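Local atomic coordinates of prohead core protein protease (Enterobacteria phage T4, PDB entry 5JBL), a protein that acts as a serine protease in the phage prohead core, activating itself by autocleavage and then cutting prohead proteins to clear space for the DNA genome. Residues C[26-31]-C[72-77]; C[30-35]-C[153-158]; C[58-63]-C[130-135]; C[65-70]-C[125-130]; C[163-168]-C[175-180]. The protein carries 3 engineered substitutions. All coordinates share one frame; numbering follows the deposited sequence.

Contact 1 of 5, residues C[26-31]-C[72-77]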
# COMPACT_ATOMS: atom_id res chain seq x y z
N LEU C 26 -15.92 8.54 22.33
CA LEU C 26 -17.27 8.73 21.81
C LEU C 26 -17.14 9.05 20.32
O LEU C 26 -16.60 10.09 19.94
CB LEU C 26 -17.99 9.86 22.55
CG LEU C 26 -18.19 9.66 24.05
CD1 LEU C 26 -18.67 10.96 24.73
CD2 LEU C 26 -19.16 8.50 24.30
N ILE C 27 -17.63 8.14 19.47
CA ILE C 27 -17.65 8.30 18.02
C ILE C 27 -19.09 8.48 17.58
O ILE C 27 -19.95 7.66 17.92
CB ILE C 27 -17.02 7.09 17.31
CG1 ILE C 27 -15.57 6.91 17.76
CG2 ILE C 27 -17.10 7.26 15.78
CD1 ILE C 27 -14.83 5.84 16.98
N GLU C 28 -19.36 9.53 16.80
CA GLU C 28 -20.71 9.80 16.36
C GLU C 28 -20.74 9.90 14.84
O GLU C 28 -19.79 10.39 14.24
CB GLU C 28 -21.24 11.11 16.94
CG GLU C 28 -20.90 11.34 18.40
CD GLU C 28 -21.58 10.36 19.35
OE1 GLU C 28 -22.54 9.68 18.95
OE2 GLU C 28 -21.13 10.27 20.52
N THR C 29 -21.81 9.42 14.23
CA THR C 29 -22.09 9.70 12.83
C THR C 29 -23.16 10.78 12.75
O THR C 29 -24.09 10.82 13.56
CB THR C 29 -22.52 8.44 12.09
OG1 THR C 29 -23.67 7.87 12.75
CG2 THR C 29 -21.40 7.43 12.08
N TRP C 30 -23.00 11.68 11.78
CA TRP C 30 -23.88 12.84 11.68
C TRP C 30 -24.52 13.01 10.30
O TRP C 30 -25.09 14.07 10.03
CB TRP C 30 -23.11 14.12 12.03
CG TRP C 30 -22.54 14.16 13.40
CD1 TRP C 30 -21.22 14.02 13.75
CD2 TRP C 30 -23.25 14.38 14.63
NE1 TRP C 30 -21.07 14.14 15.11
CE2 TRP C 30 -22.30 14.36 15.68
CE3 TRP C 30 -24.61 14.56 14.95
CZ2 TRP C 30 -22.66 14.54 17.01
CZ3 TRP C 30 -24.96 14.73 16.28
CH2 TRP C 30 -23.98 14.71 17.29
N GLY C 31 -24.43 12.02 9.43
CA GLY C 31 -25.10 12.09 8.15
C GLY C 31 -24.22 12.64 7.05
O GLY C 31 -23.00 12.73 7.17
N ASN C 72 -26.54 7.34 17.47
CA ASN C 72 -26.07 6.52 18.59
C ASN C 72 -26.92 6.67 19.84
O ASN C 72 -26.49 6.23 20.91
CB ASN C 72 -24.62 6.86 18.94
CG ASN C 72 -23.62 6.19 18.03
OD1 ASN C 72 -23.88 5.14 17.45
ND2 ASN C 72 -22.45 6.80 17.91
N LYS C 73 -28.09 7.30 19.75
CA LYS C 73 -28.96 7.53 20.91
C LYS C 73 -28.25 8.37 21.98
O LYS C 73 -28.41 8.16 23.18
CB LYS C 73 -29.46 6.21 21.51
CG LYS C 73 -30.18 5.33 20.52
CD LYS C 73 -31.45 6.00 20.04
CE LYS C 73 -32.26 5.08 19.12
NZ LYS C 73 -31.56 4.82 17.82
N ARG C 74 -27.49 9.37 21.52
CA ARG C 74 -26.80 10.30 22.40
C ARG C 74 -27.20 11.72 22.07
O ARG C 74 -27.38 12.07 20.90
CB ARG C 74 -25.28 10.16 22.26
CG ARG C 74 -24.77 8.83 22.70
CD ARG C 74 -23.37 8.62 22.21
NE ARG C 74 -22.89 7.30 22.56
CZ ARG C 74 -21.78 6.75 22.08
NH1 ARG C 74 -21.03 7.43 21.21
NH2 ARG C 74 -21.41 5.54 22.47
N LEU C 75 -27.32 12.55 23.10
CA LEU C 75 -27.66 13.96 22.93
C LEU C 75 -26.52 14.79 23.49
O LEU C 75 -26.09 14.57 24.63
CB LEU C 75 -28.97 14.29 23.65
CG LEU C 75 -29.53 15.72 23.52
CD1 LEU C 75 -31.04 15.68 23.57
CD2 LEU C 75 -29.01 16.64 24.62
N TYR C 76 -26.04 15.77 22.69
CA TYR C 76 -25.01 16.69 23.14
C TYR C 76 -25.66 18.00 23.56
O TYR C 76 -26.18 18.72 22.70
CB TYR C 76 -23.99 16.94 22.03
CG TYR C 76 -23.06 15.78 21.78
CD1 TYR C 76 -23.52 14.60 21.19
CD2 TYR C 76 -21.72 15.85 22.14
CE1 TYR C 76 -22.67 13.53 20.98
CE2 TYR C 76 -20.88 14.80 21.93
CZ TYR C 76 -21.34 13.65 21.35
OH TYR C 76 -20.46 12.62 21.16
N PRO C 77 -25.68 18.35 24.85
CA PRO C 77 -26.27 19.64 25.25
C PRO C 77 -25.51 20.81 24.63
O PRO C 77 -24.30 20.75 24.43
CB PRO C 77 -26.14 19.63 26.78
CG PRO C 77 -26.09 18.16 27.15
CD PRO C 77 -25.32 17.52 26.01
O HOH W 1 -17.99 12.58 19.23
O HOH W 2 -18.94 5.66 20.42
O HOH W 3 -24.28 9.08 16.17
O HOH W 4 -23.24 6.20 14.77
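Leu-26 lays its CD2 methyl over one face of the Arg-74 guanidinium, 3.8 Å from NH1, and a water donates to both Leu-26 O and Tyr-76 OH. Ile-27 meets the other segment through its backbone: its N and Arg-74 NH1 share a second water as acceptor. The Ile-27 side chain points to the other side, close to Ala-104 and Ala-159, the two active-site positions altered by engineering here. Strand 24-29 carries the inferred autolysis site, between Glu-28 and Thr-29, past the active site, consistent with an N-terminus that blocks the catalytic centre.

Glu-28 supplies most of the polar grip. A bend at chi2 (-67°) swings its carboxylate to where two donors reach OE2 from opposite faces of its plane. Tyr-76 OH donates to Glu-28 OE2 at 2.5 Å, and Arg-74 NH1 forms a salt bridge to the same oxygen at 2.9 Å, with OE2 close to the guanidinium plane. Asn-72 ND2 bonds Glu-28 OE1 at 3.1 Å from above the carboxylate, and Asn-70 also donates to OE1. Thr-29 OG1 is linked by water to Asn-72 OD1, weakly on the asparagine side. Trp-30 then turns its six-membered ring edge-on toward the face of Tyr-76, an offset edge-to-face pair with planes at 62° and CH2 3.9 Å from Tyr-76 CD1, while its NE1 is held by Ser-160 OG.

Contact 2 of 5, residues C[30-35]-C[153-158]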
# COMPACT_ATOMS: atom_id res chain seq x y z
N TRP C 30 -23.00 11.68 11.78
CA TRP C 30 -23.88 12.84 11.68
C TRP C 30 -24.52 13.01 10.30
O TRP C 30 -25.09 14.07 10.03
CB TRP C 30 -23.11 14.12 12.03
CG TRP C 30 -22.54 14.16 13.40
CD1 TRP C 30 -21.22 14.02 13.75
CD2 TRP C 30 -23.25 14.38 14.63
NE1 TRP C 30 -21.07 14.14 15.11
CE2 TRP C 30 -22.30 14.36 15.68
CE3 TRP C 30 -24.61 14.56 14.95
CZ2 TRP C 30 -22.66 14.54 17.01
CZ3 TRP C 30 -24.96 14.73 16.28
CH2 TRP C 30 -23.98 14.71 17.29
N GLY C 31 -24.43 12.02 9.43
CA GLY C 31 -25.10 12.09 8.15
C GLY C 31 -24.22 12.64 7.05
O GLY C 31 -23.00 12.73 7.17
N GLN C 32 -24.87 13.00 5.93
CA GLN C 32 -24.14 13.44 4.75
C GLN C 32 -24.21 14.95 4.66
O GLN C 32 -25.32 15.51 4.60
CB GLN C 32 -24.73 12.82 3.48
CG GLN C 32 -24.59 11.32 3.36
CD GLN C 32 -25.41 10.78 2.20
OE1 GLN C 32 -26.61 11.02 2.14
NE2 GLN C 32 -24.77 10.07 1.27
N PRO C 33 -23.08 15.65 4.68
CA PRO C 33 -23.13 17.10 4.50
C PRO C 33 -23.65 17.44 3.11
O PRO C 33 -23.32 16.78 2.12
CB PRO C 33 -21.67 17.53 4.68
CG PRO C 33 -20.98 16.40 5.32
CD PRO C 33 -21.76 15.15 5.08
N GLY C 34 -24.45 18.50 3.05
CA GLY C 34 -25.24 18.81 1.89
C GLY C 34 -24.52 19.43 0.71
O GLY C 34 -25.16 19.64 -0.32
N GLU C 35 -23.22 19.71 0.81
CA GLU C 35 -22.52 20.40 -0.27
C GLU C 35 -21.17 19.74 -0.53
O GLU C 35 -20.38 19.55 0.40
CB GLU C 35 -22.29 21.88 0.04
CG GLU C 35 -23.55 22.66 0.38
CD GLU C 35 -24.56 22.65 -0.74
OE1 GLU C 35 -24.15 22.52 -1.92
OE2 GLU C 35 -25.77 22.79 -0.45
N GLY C 153 -18.96 9.80 -7.68
CA GLY C 153 -20.33 10.05 -7.29
C GLY C 153 -20.65 9.82 -5.82
O GLY C 153 -21.76 10.13 -5.40
N TRP C 154 -19.72 9.31 -5.02
CA TRP C 154 -20.00 9.05 -3.61
C TRP C 154 -20.32 10.34 -2.86
O TRP C 154 -19.63 11.35 -3.00
CB TRP C 154 -18.81 8.37 -2.95
CG TRP C 154 -19.07 7.89 -1.53
CD1 TRP C 154 -20.22 7.34 -1.06
CD2 TRP C 154 -18.15 7.92 -0.42
NE1 TRP C 154 -20.09 7.01 0.27
CE2 TRP C 154 -18.83 7.35 0.69
CE3 TRP C 154 -16.84 8.36 -0.25
CZ2 TRP C 154 -18.25 7.23 1.94
CZ3 TRP C 154 -16.24 8.23 1.00
CH2 TRP C 154 -16.95 7.67 2.08
N ILE C 155 -21.38 10.30 -2.07
CA ILE C 155 -21.63 11.36 -1.09
C ILE C 155 -21.30 10.80 0.29
O ILE C 155 -22.05 9.98 0.84
CB ILE C 155 -23.07 11.89 -1.16
CG1 ILE C 155 -23.32 12.51 -2.53
CG2 ILE C 155 -23.31 12.90 -0.03
CD1 ILE C 155 -24.74 12.98 -2.74
N PRO C 156 -20.20 11.22 0.89
CA PRO C 156 -19.79 10.64 2.17
C PRO C 156 -20.65 11.11 3.33
O PRO C 156 -21.21 12.22 3.32
CB PRO C 156 -18.35 11.13 2.33
CG PRO C 156 -18.27 12.37 1.49
CD PRO C 156 -19.21 12.16 0.34
N GLY C 157 -20.71 10.26 4.36
CA GLY C 157 -21.14 10.70 5.67
C GLY C 157 -19.95 11.24 6.44
O GLY C 157 -18.78 11.10 6.02
N VAL C 158 -20.23 11.90 7.56
CA VAL C 158 -19.15 12.37 8.42
C VAL C 158 -19.34 11.79 9.81
O VAL C 158 -20.46 11.48 10.24
CB VAL C 158 -19.02 13.91 8.47
CG1 VAL C 158 -18.61 14.44 7.11
CG2 VAL C 158 -20.33 14.57 8.98
O HOH W 5 -22.25 9.66 9.21
O HOH W 6 -20.99 15.04 1.89
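Gln-32 keeps CG beside its backbone N (chi1 -66°) and runs straight on through chi2, which sends its amide across Ile-155 at about a right angle. Its NE2 donates to Ile-155 O at 2.8 Å, approaching from above the carbonyl plane rather than along a lone pair. Ile-155 has CG2 anti to its own N, and this methyl packs 3.4 Å from Gln-32 NE2. Deeper in, Pro-33 and Val-158 meet tip to tip, with CG of the proline 3.6 Å from CG1 of the valine; Ile-59 and Phe-63 also pack on the proline.

Here the loop leaving strand 24-29 is still tied to the start of strand 157-168. Trp-30 N donates to Val-158 O at 3.0 Å, and Val-158 N returns a bond to Gly-31 O at 2.9 Å. A water bridges Gly-31 N to Val-158 O, and another donates to both Pro-33 O and Pro-156 O.

Across the subunit boundary, Gln-32 NE2 also donates to Thr-95 O of a neighbouring subunit. One amide nitrogen thus bonds carbonyls of two chains, so the polar chemistry of this loop is shared with the pentamer interface, in keeping with the multimerization region that ends at Ile-155.

Contact 3 of 5, residues C[58-63]-C[130-135]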
# COMPACT_ATOMS: atom_id res chain seq x y z
N TYR C 58 -14.00 20.41 -1.81
CA TYR C 58 -14.46 20.75 -0.47
C TYR C 58 -15.73 20.01 -0.09
O TYR C 58 -16.63 19.84 -0.91
CB TYR C 58 -14.70 22.25 -0.34
CG TYR C 58 -13.42 23.02 -0.27
CD1 TYR C 58 -12.87 23.32 0.96
CD2 TYR C 58 -12.73 23.39 -1.42
CE1 TYR C 58 -11.70 24.00 1.07
CE2 TYR C 58 -11.53 24.08 -1.32
CZ TYR C 58 -11.02 24.37 -0.06
OH TYR C 58 -9.84 25.04 0.09
N ILE C 59 -15.80 19.59 1.18
CA ILE C 59 -17.02 19.09 1.79
C ILE C 59 -17.50 20.15 2.77
O ILE C 59 -16.73 20.58 3.64
CB ILE C 59 -16.77 17.74 2.48
CG1 ILE C 59 -16.25 16.73 1.45
CG2 ILE C 59 -18.06 17.25 3.14
CD1 ILE C 59 -15.67 15.48 2.06
N GLU C 60 -18.75 20.60 2.61
CA GLU C 60 -19.29 21.66 3.47
C GLU C 60 -20.71 21.33 3.91
O GLU C 60 -21.56 20.97 3.09
CB GLU C 60 -19.25 23.01 2.74
CG GLU C 60 -19.59 24.20 3.64
CD GLU C 60 -19.60 25.53 2.89
OE1 GLU C 60 -20.64 26.23 2.93
OE2 GLU C 60 -18.57 25.89 2.26
N GLY C 61 -20.96 21.48 5.21
CA GLY C 61 -22.32 21.32 5.71
C GLY C 61 -22.29 21.01 7.20
O GLY C 61 -21.34 21.35 7.90
N ILE C 62 -23.34 20.34 7.65
CA ILE C 62 -23.48 20.01 9.06
C ILE C 62 -22.45 18.97 9.45
O ILE C 62 -22.41 17.86 8.89
CB ILE C 62 -24.90 19.53 9.38
CG1 ILE C 62 -25.88 20.69 9.22
CG2 ILE C 62 -24.97 18.91 10.77
CD1 ILE C 62 -27.34 20.29 9.34
N PHE C 63 -21.60 19.31 10.42
CA PHE C 63 -20.61 18.36 10.91
C PHE C 63 -20.96 17.78 12.28
O PHE C 63 -20.52 16.67 12.58
CB PHE C 63 -19.23 19.02 11.00
CG PHE C 63 -18.55 19.26 9.66
CD1 PHE C 63 -19.08 18.76 8.48
CD2 PHE C 63 -17.38 20.00 9.60
CE1 PHE C 63 -18.44 18.99 7.25
CE2 PHE C 63 -16.73 20.23 8.40
CZ PHE C 63 -17.26 19.72 7.21
N TYR C 130 -21.75 23.87 11.53
CA TYR C 130 -21.37 23.73 10.13
C TYR C 130 -19.86 23.79 10.00
O TYR C 130 -19.16 24.32 10.87
CB TYR C 130 -22.01 24.82 9.27
CG TYR C 130 -23.45 24.55 8.92
CD1 TYR C 130 -24.46 24.68 9.88
CD2 TYR C 130 -23.81 24.11 7.65
CE1 TYR C 130 -25.79 24.42 9.57
CE2 TYR C 130 -25.13 23.84 7.33
CZ TYR C 130 -26.11 24.00 8.30
OH TYR C 130 -27.43 23.74 7.98
N GLY C 131 -19.34 23.25 8.90
CA GLY C 131 -17.92 23.45 8.67
C GLY C 131 -17.58 23.26 7.22
O GLY C 131 -18.40 22.83 6.40
N ARG C 132 -16.34 23.59 6.89
CA ARG C 132 -15.83 23.38 5.55
C ARG C 132 -14.54 22.57 5.67
O ARG C 132 -13.66 22.93 6.45
CB ARG C 132 -15.58 24.72 4.84
CG ARG C 132 -15.23 24.57 3.37
CD ARG C 132 -15.05 25.91 2.68
NE ARG C 132 -13.74 26.47 2.96
CZ ARG C 132 -13.52 27.45 3.83
NH1 ARG C 132 -14.53 27.99 4.50
NH2 ARG C 132 -12.28 27.90 4.03
N ALA C 133 -14.47 21.47 4.94
CA ALA C 133 -13.30 20.61 4.96
C ALA C 133 -12.74 20.45 3.55
O ALA C 133 -13.49 20.24 2.60
CB ALA C 133 -13.63 19.22 5.53
N ARG C 134 -11.43 20.56 3.43
CA ARG C 134 -10.75 20.35 2.16
C ARG C 134 -10.25 18.91 2.09
O ARG C 134 -9.68 18.39 3.06
CB ARG C 134 -9.58 21.33 2.02
CG ARG C 134 -8.83 21.21 0.72
CD ARG C 134 -7.63 22.14 0.69
NE ARG C 134 -6.92 21.99 -0.58
CZ ARG C 134 -7.03 22.82 -1.61
NH1 ARG C 134 -7.81 23.90 -1.54
NH2 ARG C 134 -6.34 22.57 -2.73
N VAL C 135 -10.50 18.25 0.96
CA VAL C 135 -10.00 16.89 0.75
C VAL C 135 -8.53 16.97 0.36
O VAL C 135 -8.14 17.81 -0.47
CB VAL C 135 -10.83 16.17 -0.33
CG1 VAL C 135 -10.25 14.78 -0.62
CG2 VAL C 135 -12.26 16.04 0.14
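An antiparallel ladder joins strand 53-65 to strand 128-135, and in this part the rungs run from Tyr-58 opposite Arg-134 to Ile-62 opposite Tyr-130. The axes of strands 58-60 and 130-135 approach to 4.6 Å. Ile-59 with Ala-133 and Gly-61 with Gly-131 are the hydrogen-bonded pairs, each exchanging two backbone bonds; the shortest of these are 2.8 Å, both between N and O of Ile-59 and Ala-133.

On the face with Glu-60 and Arg-132, Arg-134 CG sits over one face of the Tyr-58 ring, a CH-pi contact. The arginine is extended as far as NE, chi1 to chi3 all near 180°, and so carries its guanidinium beyond the ring: Arg-134 NH1 donates to Tyr-58 OH at 2.8 Å, in the guanidinium plane, with the two flat groups nearly perpendicular. Arg-132 bends at chi3 and sets its guanidinium edge by Tyr-58 CE1. This strand pair belongs to a larger antiparallel sheet in which strand 115-125 flanks strand 128-135; from there Glu-120 accepts from Tyr-58 OH and forms a salt bridge with Arg-132.

The face of Ile-59 and Ala-133 is apolar. Ile-59 CD1 touches Val-135 CG2 at 4.0 Å, and helix 142-151 packs against both residues. At Gly-61 the chain turns a corner, at backbone angles suited to glycine. Beyond it Phe-63 folds back over Gly-131, with CE2 3.4 Å from the glycine C. Ile-62 CG1 sits over one face of the Tyr-130 ring, 3.4 Å from CZ.

Contact 4 of 5, residues C[65-70]-C[125-130]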
# COMPACT_ATOMS: atom_id res chain seq x y z
N GLN C 65 -24.23 18.13 15.66
CA GLN C 65 -25.53 18.67 16.05
C GLN C 65 -25.71 18.60 17.55
O GLN C 65 -25.48 17.55 18.15
CB GLN C 65 -26.66 17.92 15.38
CG GLN C 65 -26.66 18.04 13.88
CD GLN C 65 -27.83 17.33 13.27
OE1 GLN C 65 -27.80 16.11 13.10
NE2 GLN C 65 -28.90 18.07 12.98
N ALA C 66 -26.18 19.71 18.14
CA ALA C 66 -26.53 19.79 19.55
C ALA C 66 -28.03 19.61 19.73
O ALA C 66 -28.82 19.83 18.81
CB ALA C 66 -26.11 21.15 20.13
N GLU C 67 -28.39 19.17 20.93
CA GLU C 67 -29.78 19.18 21.41
C GLU C 67 -30.69 18.29 20.57
O GLU C 67 -31.89 18.52 20.48
CB GLU C 67 -30.34 20.61 21.45
CG GLU C 67 -29.59 21.55 22.37
CD GLU C 67 -29.77 21.21 23.84
OE1 GLU C 67 -30.77 20.52 24.19
OE2 GLU C 67 -28.92 21.63 24.66
N VAL C 68 -30.12 17.26 19.95
CA VAL C 68 -30.92 16.25 19.26
C VAL C 68 -30.39 14.87 19.62
O VAL C 68 -29.19 14.69 19.84
CB VAL C 68 -30.94 16.46 17.73
CG1 VAL C 68 -31.68 17.73 17.38
CG2 VAL C 68 -29.54 16.50 17.19
N VAL C 69 -31.30 13.90 19.71
CA VAL C 69 -30.89 12.51 19.88
C VAL C 69 -30.34 12.00 18.55
O VAL C 69 -31.07 11.94 17.55
CB VAL C 69 -32.06 11.65 20.37
CG1 VAL C 69 -31.63 10.19 20.55
CG2 VAL C 69 -32.60 12.22 21.67
N ASN C 70 -29.05 11.66 18.52
CA ASN C 70 -28.40 11.30 17.27
C ASN C 70 -28.55 9.79 17.01
O ASN C 70 -29.25 9.08 17.74
CB ASN C 70 -26.94 11.75 17.25
CG ASN C 70 -26.02 10.98 18.20
OD1 ASN C 70 -26.38 9.94 18.76
ND2 ASN C 70 -24.80 11.49 18.36
N LYS C 125 -24.93 27.44 13.41
CA LYS C 125 -26.17 27.93 12.80
C LYS C 125 -27.30 27.28 13.60
O LYS C 125 -27.66 26.13 13.35
CB LYS C 125 -26.24 27.59 11.32
CG LYS C 125 -27.60 27.78 10.67
CD LYS C 125 -27.79 29.19 10.14
CE LYS C 125 -26.92 29.44 8.92
NZ LYS C 125 -27.16 30.79 8.35
N GLY C 126 -27.84 28.01 14.57
CA GLY C 126 -28.80 27.41 15.49
C GLY C 126 -28.12 26.35 16.35
O GLY C 126 -27.09 26.60 16.99
N ASN C 127 -28.68 25.14 16.34
CA ASN C 127 -28.13 24.04 17.11
C ASN C 127 -27.18 23.17 16.31
O ASN C 127 -26.73 22.13 16.81
CB ASN C 127 -29.26 23.17 17.69
CG ASN C 127 -30.02 23.89 18.79
OD1 ASN C 127 -29.45 24.67 19.54
ND2 ASN C 127 -31.33 23.64 18.87
N ASP C 128 -26.83 23.57 15.09
CA ASP C 128 -26.00 22.78 14.20
C ASP C 128 -24.63 23.42 14.04
O ASP C 128 -24.52 24.64 13.88
CB ASP C 128 -26.65 22.62 12.83
CG ASP C 128 -27.91 21.78 12.90
OD1 ASP C 128 -27.98 20.88 13.76
OD2 ASP C 128 -28.83 22.02 12.10
N VAL C 129 -23.59 22.59 14.03
CA VAL C 129 -22.23 23.04 13.77
C VAL C 129 -21.96 22.80 12.29
O VAL C 129 -21.98 21.66 11.83
CB VAL C 129 -21.21 22.31 14.66
CG1 VAL C 129 -19.84 22.93 14.51
CG2 VAL C 129 -21.67 22.33 16.11
N TYR C 130 -21.75 23.87 11.53
CA TYR C 130 -21.37 23.73 10.13
C TYR C 130 -19.86 23.79 10.00
O TYR C 130 -19.16 24.32 10.87
CB TYR C 130 -22.01 24.82 9.27
CG TYR C 130 -23.45 24.55 8.92
CD1 TYR C 130 -24.46 24.68 9.88
CD2 TYR C 130 -23.81 24.11 7.65
CE1 TYR C 130 -25.79 24.42 9.57
CE2 TYR C 130 -25.13 23.84 7.33
CZ TYR C 130 -26.11 24.00 8.30
OH TYR C 130 -27.43 23.74 7.98
O HOH W 7 -29.57 20.24 16.00
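Asp-128 OD1 is gripped by two donors, Gln-65 NE2 at 3.1 Å and a water at 2.8 Å. Asp-128 opens strand 128-135 directly after the type II' turn from Lys-125 to Asp-128, the tight reversal that joins this strand to strand 115-125 as a beta hairpin. Gln-65 ends strand 53-65 on the other flank, and the two residues form an antiparallel non-hydrogen-bonded pair.

Their side chains lie alongside each other and point the same way. In Gln-65, chi1 (-63°) puts CG beside the backbone N and close to Asp-128 OD1; the extended chi2 then carries the amide on past it, and NE2 reaches OD1. The bond lies in the amide plane of Gln-65 but meets Asp-128 OD1 from above the carboxylate, whose plane is turned 50° from the amide. On its other flank Gln-65 packs against Trp-30.

One residue on, Ala-66 N donates to Asn-127 O at 2.8 Å, nearly straight, and this backbone bond joins the departing chain to the turn. Asp-128 N closes the turn itself on Lys-125 O at 3.2 Å, and Lys-125 N returns a bond to Asp-128 O. Helix 78-93 packs against this junction: Leu-81 packs on Ala-66, and Lys-78 NZ bonds Gly-126 O. Glu-67 brings its CB within 4.1 Å of Asn-127 ND2, while its OE2 accepts from Lys-78 N at the helix start. The water on Asp-128 OD1 gives its other hydrogen to Ala-66 O, at 2.9 Å.

Contact 5 of 5, residues C[163-168]-C[175-180]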
# COMPACT_ATOMS: atom_id res chain seq x y z
N LEU C 163 -13.82 12.58 23.53
CA LEU C 163 -13.65 11.91 24.81
C LEU C 163 -14.65 12.48 25.81
O LEU C 163 -14.72 13.70 26.00
CB LEU C 163 -12.23 12.09 25.35
CG LEU C 163 -11.11 11.50 24.48
CD1 LEU C 163 -9.75 12.01 24.94
CD2 LEU C 163 -11.16 9.98 24.49
N GLY C 164 -15.41 11.61 26.44
CA GLY C 164 -16.38 12.08 27.42
C GLY C 164 -17.05 10.92 28.12
O GLY C 164 -16.62 9.77 28.02
N SER C 165 -18.13 11.25 28.83
CA SER C 165 -18.91 10.25 29.56
C SER C 165 -20.39 10.54 29.32
O SER C 165 -20.77 11.61 28.85
CB SER C 165 -18.58 10.25 31.05
OG SER C 165 -18.73 11.54 31.63
N LEU C 166 -21.23 9.57 29.68
CA LEU C 166 -22.65 9.59 29.36
C LEU C 166 -23.46 9.38 30.63
O LEU C 166 -23.03 8.69 31.56
CB LEU C 166 -23.00 8.50 28.34
CG LEU C 166 -22.18 8.53 27.04
CD1 LEU C 166 -22.46 7.29 26.19
CD2 LEU C 166 -22.50 9.80 26.27
N THR C 167 -24.64 9.98 30.66
CA THR C 167 -25.62 9.71 31.70
C THR C 167 -26.84 9.09 31.03
O THR C 167 -27.31 9.60 30.01
CB THR C 167 -26.02 10.98 32.47
OG1 THR C 167 -24.90 11.47 33.20
CG2 THR C 167 -27.18 10.70 33.44
N ASP C 168 -27.34 8.01 31.61
CA ASP C 168 -28.56 7.40 31.09
C ASP C 168 -29.77 8.16 31.59
O ASP C 168 -29.78 8.73 32.69
CB ASP C 168 -28.65 5.93 31.51
CG ASP C 168 -29.46 5.09 30.53
OD1 ASP C 168 -30.21 5.67 29.71
OD2 ASP C 168 -29.36 3.85 30.58
N ILE C 175 -27.21 11.24 27.73
CA ILE C 175 -26.81 12.64 27.64
C ILE C 175 -25.31 12.71 27.87
O ILE C 175 -24.79 12.09 28.81
CB ILE C 175 -27.55 13.51 28.67
CG1 ILE C 175 -29.07 13.45 28.42
CG2 ILE C 175 -27.06 14.95 28.61
CD1 ILE C 175 -29.89 14.17 29.48
N VAL C 176 -24.61 13.47 27.03
CA VAL C 176 -23.17 13.65 27.19
C VAL C 176 -22.92 14.56 28.39
O VAL C 176 -23.57 15.60 28.55
CB VAL C 176 -22.56 14.21 25.90
CG1 VAL C 176 -21.07 14.43 26.05
CG2 VAL C 176 -22.84 13.25 24.75
N ASN C 177 -21.97 14.16 29.25
CA ASN C 177 -21.72 14.89 30.47
C ASN C 177 -20.80 16.08 30.22
O ASN C 177 -20.12 16.19 29.20
CB ASN C 177 -21.11 13.97 31.53
CG ASN C 177 -22.11 12.94 32.04
OD1 ASN C 177 -23.30 13.22 32.17
ND2 ASN C 177 -21.63 11.73 32.32
N GLU C 178 -20.79 17.00 31.19
CA GLU C 178 -19.91 18.15 31.13
C GLU C 178 -18.46 17.69 30.99
O GLU C 178 -18.06 16.67 31.56
CB GLU C 178 -20.11 19.02 32.38
CG GLU C 178 -19.49 20.40 32.32
CD GLU C 178 -19.71 21.20 33.60
OE1 GLU C 178 -20.50 20.75 34.46
OE2 GLU C 178 -19.10 22.28 33.74
N GLY C 179 -17.68 18.44 30.23
CA GLY C 179 -16.29 18.10 30.03
C GLY C 179 -15.98 17.37 28.75
O GLY C 179 -14.82 16.99 28.55
N PHE C 180 -16.97 17.12 27.89
CA PHE C 180 -16.71 16.48 26.61
C PHE C 180 -15.63 17.23 25.85
O PHE C 180 -15.62 18.46 25.82
CB PHE C 180 -17.98 16.44 25.76
CG PHE C 180 -17.73 15.99 24.34
CD1 PHE C 180 -17.70 16.90 23.30
CD2 PHE C 180 -17.49 14.65 24.06
CE1 PHE C 180 -17.46 16.50 22.01
CE2 PHE C 180 -17.25 14.23 22.77
CZ PHE C 180 -17.23 15.15 21.74
O HOH W 8 -18.56 14.15 28.54
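Leu-166 faces Val-176 as an antiparallel non-hydrogen-bonded pair, and next to it Thr-167 and Ile-175 exchange two backbone bonds, N to O and O to N, each of 2.8 Å. These are the rungs of the beta hairpin made by strands 157-168 and 174-176. The pairing then gives way to a type II turn from Asn-177 to Phe-180, and a water fills in, accepting from Ser-165 N and donating to Asn-177 O.

Asn-177 grips the opposite strand with both ends of its amide. With CG beside its backbone N (chi1 -69°), the side chain reaches across between Ser-165 and Thr-167. Its ND2 donates to Ser-165 OG at 3.0 Å, in the amide plane and nearly straight. On the other end, Thr-167 OG1 donates to Asn-177 OD1 at 2.6 Å, lying in the carbonyl plane on a lone pair. With ND2 donating and OD1 accepting, the amide flip is fixed, while the backbone N of Asn-177 donates to Ser-165 O at 2.8 Å.

On the other side of the hairpin Leu-166 CD2 packs 3.8 Å from Val-176 CG2, and Leu-26 covers the leucine. Phe-180 has its CG anti to N, which turns the ring edge toward Gly-164; Ile-80 and Ala-84 of helix 78-93 pack on this ring, and its CD2 lies 3.5 Å from Leu-163 O.

Contacts 1, 2 and 5 belong to the mixed sheet: strand 157-168 pairs with strand 24-29 and with strand 174-176, which in turn flanks strand 74-75. Contacts 3 and 4 share strand 128-135 of the antiparallel sheet, their centres about 15 Å apart. Along the chain, contacts 3 and 4 nest within the loop that contact 2 closes, the segments of contact 1 alternate with theirs, and contact 5 follows. Contacts 2 and 5 stand farthest apart, about 26 Å between centres. The inferred autolysis site lies on strand 24-29 of the mixed sheet; Trp-30, just after it and shared by contacts 1 and 2, packs against strand 53-65 of the other sheet, while contact 2 reaches the neighbouring subunit.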